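Local coordinates for protein halogenase (Chondromyces crocatus, PDB 3E1T) that probably chlorinates a precursor of the chondrochlorens, as a variant of the FAD-dependent halogenases that carries flavin-adenine dinucleotide in its fold, at residues A[185-190]-A[361-366]. Sequence-based numbering, arbitrary orientation.
Sequences RFFQNV and FLVAFY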
ATOM      1  N   ARG A 185       0.866 -13.560   9.639  1.00 30.28           N
ATOM      2  CA  ARG A 185      -0.250 -14.340  10.188  1.00 31.37           C
ATOM      3  C   ARG A 185      -1.359 -13.463  10.808  1.00 30.43           C
ATOM      4  O   ARG A 185      -2.494 -13.908  10.989  1.00 30.77           O
ATOM      5  CB  ARG A 185       0.265 -15.385  11.181  1.00 32.42           C
ATOM      6  CG  ARG A 185       1.190 -16.387  10.522  1.00 36.36           C
ATOM      7  CD  ARG A 185       1.588 -17.543  11.443  1.00 44.26           C
ATOM      8  NE  ARG A 185       2.980 -17.938  11.200  1.00 49.51           N
ATOM      9  CZ  ARG A 185       3.412 -18.665  10.167  1.00 52.29           C
ATOM     10  NH1 ARG A 185       2.567 -19.115   9.242  1.00 53.63           N
ATOM     11  NH2 ARG A 185       4.709 -18.945  10.060  1.00 53.48           N
ATOM     12  N   PHE A 186      -1.034 -12.212  11.109  1.00 29.26           N
ATOM     13  CA  PHE A 186      -2.009 -11.284  11.680  1.00 28.03           C
ATOM     14  C   PHE A 186      -3.028 -10.802  10.656  1.00 27.85           C
ATOM     15  O   PHE A 186      -4.223 -10.860  10.902  1.00 27.53           O
ATOM     16  CB  PHE A 186      -1.317 -10.081  12.322  1.00 27.85           C
ATOM     17  CG  PHE A 186      -2.246  -9.239  13.169  1.00 27.89           C
ATOM     18  CD1 PHE A 186      -2.496  -9.585  14.492  1.00 27.25           C
ATOM     19  CD2 PHE A 186      -2.891  -8.127  12.628  1.00 26.26           C
ATOM     20  CE1 PHE A 186      -3.372  -8.822  15.274  1.00 27.50           C
ATOM     21  CE2 PHE A 186      -3.771  -7.361  13.387  1.00 27.53           C
ATOM     22  CZ  PHE A 186      -4.009  -7.710  14.723  1.00 27.32           C
ATOM     23  N   PHE A 187      -2.543 -10.288   9.524  1.00 26.91           N
ATOM     24  CA  PHE A 187      -3.404  -9.734   8.490  1.00 26.18           C
ATOM     25  C   PHE A 187      -3.827 -10.809   7.489  1.00 26.73           C
ATOM     26  O   PHE A 187      -3.674 -10.652   6.279  1.00 25.92           O
ATOM     27  CB  PHE A 187      -2.705  -8.552   7.796  1.00 25.38           C
ATOM     28  CG  PHE A 187      -2.331  -7.432   8.741  1.00 23.93           C
ATOM     29  CD1 PHE A 187      -3.297  -6.544   9.205  1.00 22.37           C
ATOM     30  CD2 PHE A 187      -1.032  -7.295   9.190  1.00 22.26           C
ATOM     31  CE1 PHE A 187      -2.964  -5.524  10.090  1.00 22.97           C
ATOM     32  CE2 PHE A 187      -0.681  -6.271  10.061  1.00 22.22           C
ATOM     33  CZ  PHE A 187      -1.663  -5.371  10.499  1.00 23.37           C
ATOM     34  N   GLN A 188      -4.384 -11.895   8.016  1.00 27.29           N
ATOM     35  CA  GLN A 188      -4.820 -13.032   7.216  1.00 28.76           C
ATOM     36  C   GLN A 188      -6.261 -12.788   6.783  1.00 28.15           C
ATOM     37  O   GLN A 188      -7.198 -13.453   7.248  1.00 27.78           O
ATOM     38  CB  GLN A 188      -4.700 -14.309   8.047  1.00 29.15           C
ATOM     39  CG  GLN A 188      -4.584 -15.592   7.244  1.00 34.37           C
ATOM     40  CD  GLN A 188      -4.108 -16.753   8.106  1.00 39.29           C
ATOM     41  OE1 GLN A 188      -2.996 -16.726   8.646  1.00 41.80           O
ATOM     42  NE2 GLN A 188      -4.959 -17.767   8.263  1.00 41.55           N
ATOM     43  N   ASN A 189      -6.418 -11.808   5.894  1.00 28.19           N
ATOM     44  CA  ASN A 189      -7.716 -11.286   5.513  1.00 28.17           C
ATOM     45  C   ASN A 189      -7.904 -11.403   4.007  1.00 28.63           C
ATOM     46  O   ASN A 189      -6.925 -11.533   3.261  1.00 28.61           O
ATOM     47  CB  ASN A 189      -7.840  -9.804   5.900  1.00 28.16           C
ATOM     48  CG  ASN A 189      -7.400  -9.505   7.328  1.00 28.03           C
ATOM     49  OD1 ASN A 189      -6.926  -8.397   7.617  1.00 27.83           O
ATOM     50  ND2 ASN A 189      -7.575 -10.467   8.230  1.00 26.29           N
ATOM     51  N   VAL A 190      -9.163 -11.371   3.575  1.00 28.41           N
ATOM     52  CA  VAL A 190      -9.506 -11.278   2.171  1.00 28.90           C
ATOM     53  C   VAL A 190     -10.410 -10.062   1.971  1.00 28.68           C
ATOM     54  O   VAL A 190     -11.304  -9.804   2.784  1.00 28.33           O
ATOM     55  CB  VAL A 190     -10.202 -12.559   1.655  1.00 28.96           C
ATOM     56  CG1 VAL A 190      -9.286 -13.758   1.823  1.00 29.61           C
ATOM     57  CG2 VAL A 190     -11.498 -12.794   2.402  1.00 31.12           C
ATOM     58  N   PHE A 361       1.511   0.044  13.949  1.00 27.67           N
ATOM     59  CA  PHE A 361       0.340   0.831  14.277  1.00 27.77           C
ATOM     60  C   PHE A 361      -0.958   0.124  13.903  1.00 27.70           C
ATOM     61  O   PHE A 361      -1.960   0.257  14.619  1.00 27.27           O
ATOM     62  CB  PHE A 361       0.406   2.198  13.615  1.00 28.74           C
ATOM     63  CG  PHE A 361      -0.821   3.030  13.838  1.00 30.86           C
ATOM     64  CD1 PHE A 361      -1.106   3.546  15.104  1.00 33.27           C
ATOM     65  CD2 PHE A 361      -1.701   3.276  12.803  1.00 31.39           C
ATOM     66  CE1 PHE A 361      -2.254   4.300  15.320  1.00 33.36           C
ATOM     67  CE2 PHE A 361      -2.847   4.028  13.010  1.00 33.01           C
ATOM     68  CZ  PHE A 361      -3.120   4.547  14.270  1.00 32.66           C
ATOM     69  N   LEU A 362      -0.957  -0.604  12.781  1.00 26.26           N
ATOM     70  CA  LEU A 362      -2.173  -1.281  12.331  1.00 26.53           C
ATOM     71  C   LEU A 362      -2.543  -2.475  13.206  1.00 26.30           C
ATOM     72  O   LEU A 362      -3.727  -2.748  13.366  1.00 27.31           O
ATOM     73  CB  LEU A 362      -2.101  -1.698  10.862  1.00 25.94           C
ATOM     74  CG  LEU A 362      -2.044  -0.620   9.759  1.00 27.57           C
ATOM     75  CD1 LEU A 362      -2.454  -1.259   8.438  1.00 27.87           C
ATOM     76  CD2 LEU A 362      -2.887   0.603  10.017  1.00 26.60           C
ATOM     77  N   VAL A 363      -1.544  -3.205  13.717  1.00 26.09           N
ATOM     78  CA  VAL A 363      -1.772  -4.285  14.695  1.00 25.58           C
ATOM     79  C   VAL A 363      -2.496  -3.668  15.908  1.00 26.55           C
ATOM     80  O   VAL A 363      -3.560  -4.150  16.305  1.00 27.09           O
ATOM     81  CB  VAL A 363      -0.449  -5.028  15.137  1.00 25.45           C
ATOM     82  CG1 VAL A 363      -0.709  -6.009  16.330  1.00 25.03           C
ATOM     83  CG2 VAL A 363       0.185  -5.808  13.977  1.00 23.22           C
ATOM     84  N   ALA A 364      -1.949  -2.586  16.468  1.00 27.32           N
ATOM     85  CA  ALA A 364      -2.602  -1.911  17.605  1.00 28.03           C
ATOM     86  C   ALA A 364      -3.995  -1.352  17.255  1.00 28.59           C
ATOM     87  O   ALA A 364      -4.907  -1.399  18.089  1.00 28.63           O
ATOM     88  CB  ALA A 364      -1.691  -0.817  18.210  1.00 28.38           C
ATOM     89  N   PHE A 365      -4.167  -0.856  16.022  1.00 28.46           N
ATOM     90  CA  PHE A 365      -5.456  -0.326  15.572  1.00 28.08           C
ATOM     91  C   PHE A 365      -6.526  -1.411  15.432  1.00 28.35           C
ATOM     92  O   PHE A 365      -7.676  -1.207  15.843  1.00 28.12           O
ATOM     93  CB  PHE A 365      -5.322   0.461  14.261  1.00 27.65           C
ATOM     94  CG  PHE A 365      -6.526   1.298  13.937  1.00 27.67           C
ATOM     95  CD1 PHE A 365      -6.818   2.443  14.683  1.00 26.35           C
ATOM     96  CD2 PHE A 365      -7.378   0.947  12.906  1.00 24.12           C
ATOM     97  CE1 PHE A 365      -7.935   3.217  14.389  1.00 24.23           C
ATOM     98  CE2 PHE A 365      -8.490   1.728  12.611  1.00 24.33           C
ATOM     99  CZ  PHE A 365      -8.766   2.859  13.360  1.00 25.44           C
ATOM    100  N   TYR A 366      -6.160  -2.545  14.833  1.00 27.67           N
ATOM    101  CA  TYR A 366      -7.034  -3.719  14.819  1.00 27.75           C
ATOM    102  C   TYR A 366      -7.401  -4.179  16.248  1.00 29.46           C
ATOM    103  O   TYR A 366      -8.555  -4.503  16.520  1.00 28.89           O
ATOM    104  CB  TYR A 366      -6.369  -4.869  14.068  1.00 26.23           C
ATOM    105  CG  TYR A 366      -6.707  -4.944  12.593  1.00 24.06           C
ATOM    106  CD1 TYR A 366      -6.108  -4.095  11.675  1.00 22.60           C
ATOM    107  CD2 TYR A 366      -7.636  -5.873  12.122  1.00 22.45           C
ATOM    108  CE1 TYR A 366      -6.424  -4.176  10.293  1.00 21.46           C
ATOM    109  CE2 TYR A 366      -7.942  -5.968  10.773  1.00 23.93           C
ATOM    110  CZ  TYR A 366      -7.322  -5.115   9.862  1.00 21.87           C
ATOM    111  OH  TYR A 366      -7.650  -5.199   8.527  1.00 23.22           O
TER
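Phe186 and Phe187, adjacent in the loop that leads into a strand, both turn a ring edge toward the face of Tyr366 on a helix. Followed outward, Tyr366 begins with CB, which lies at the edge of the Phe186 ring, 3.7 Å from Phe186 CE2. Tyr366 CG also lies close to Phe186 CE2, and the two rings form an offset edge-to-face pair with planes at 82°. Farther along, CD1 and CE1 meet Phe187, with Tyr366 CE1 3.7 Å from Phe187 CE1 in a second edge-to-face pair. At the tip, OH hydrogen-bonds to Asp309 and Trp219, so a tyrosine suits a place that is greasy along its flanks and polar at its end. A phenylalanine here would probably leave Asp309 and Trp219 without the hydroxyl to which both now hydrogen-bond.

Phenylalanine suits position 186 because its flat ring gives Tyr366 an edge and Val363 a face; the two methyls of valine let one side chain meet both phenylalanines. Val363 CG1, anti to the backbone N (chi1 171°), makes a CH-pi contact 4.2 Å from the Phe186 ring centroid, whereas Val363 CG2 reaches Phe187 CZ at 4.0 Å. One turn of helix from Tyr366, Leu362 adds its CB, 3.7 Å from Phe187 CZ.

The Asn189 side chain lies about 8 Å from the bound FAD. This buried aromatic cluster joins helix 340-368 to the loop that leads into strand 189-197, part of the large mixed sheet, and Tyr366 also touches Val235 on the paired strand 229-237 and Phe376 on helix 375-378.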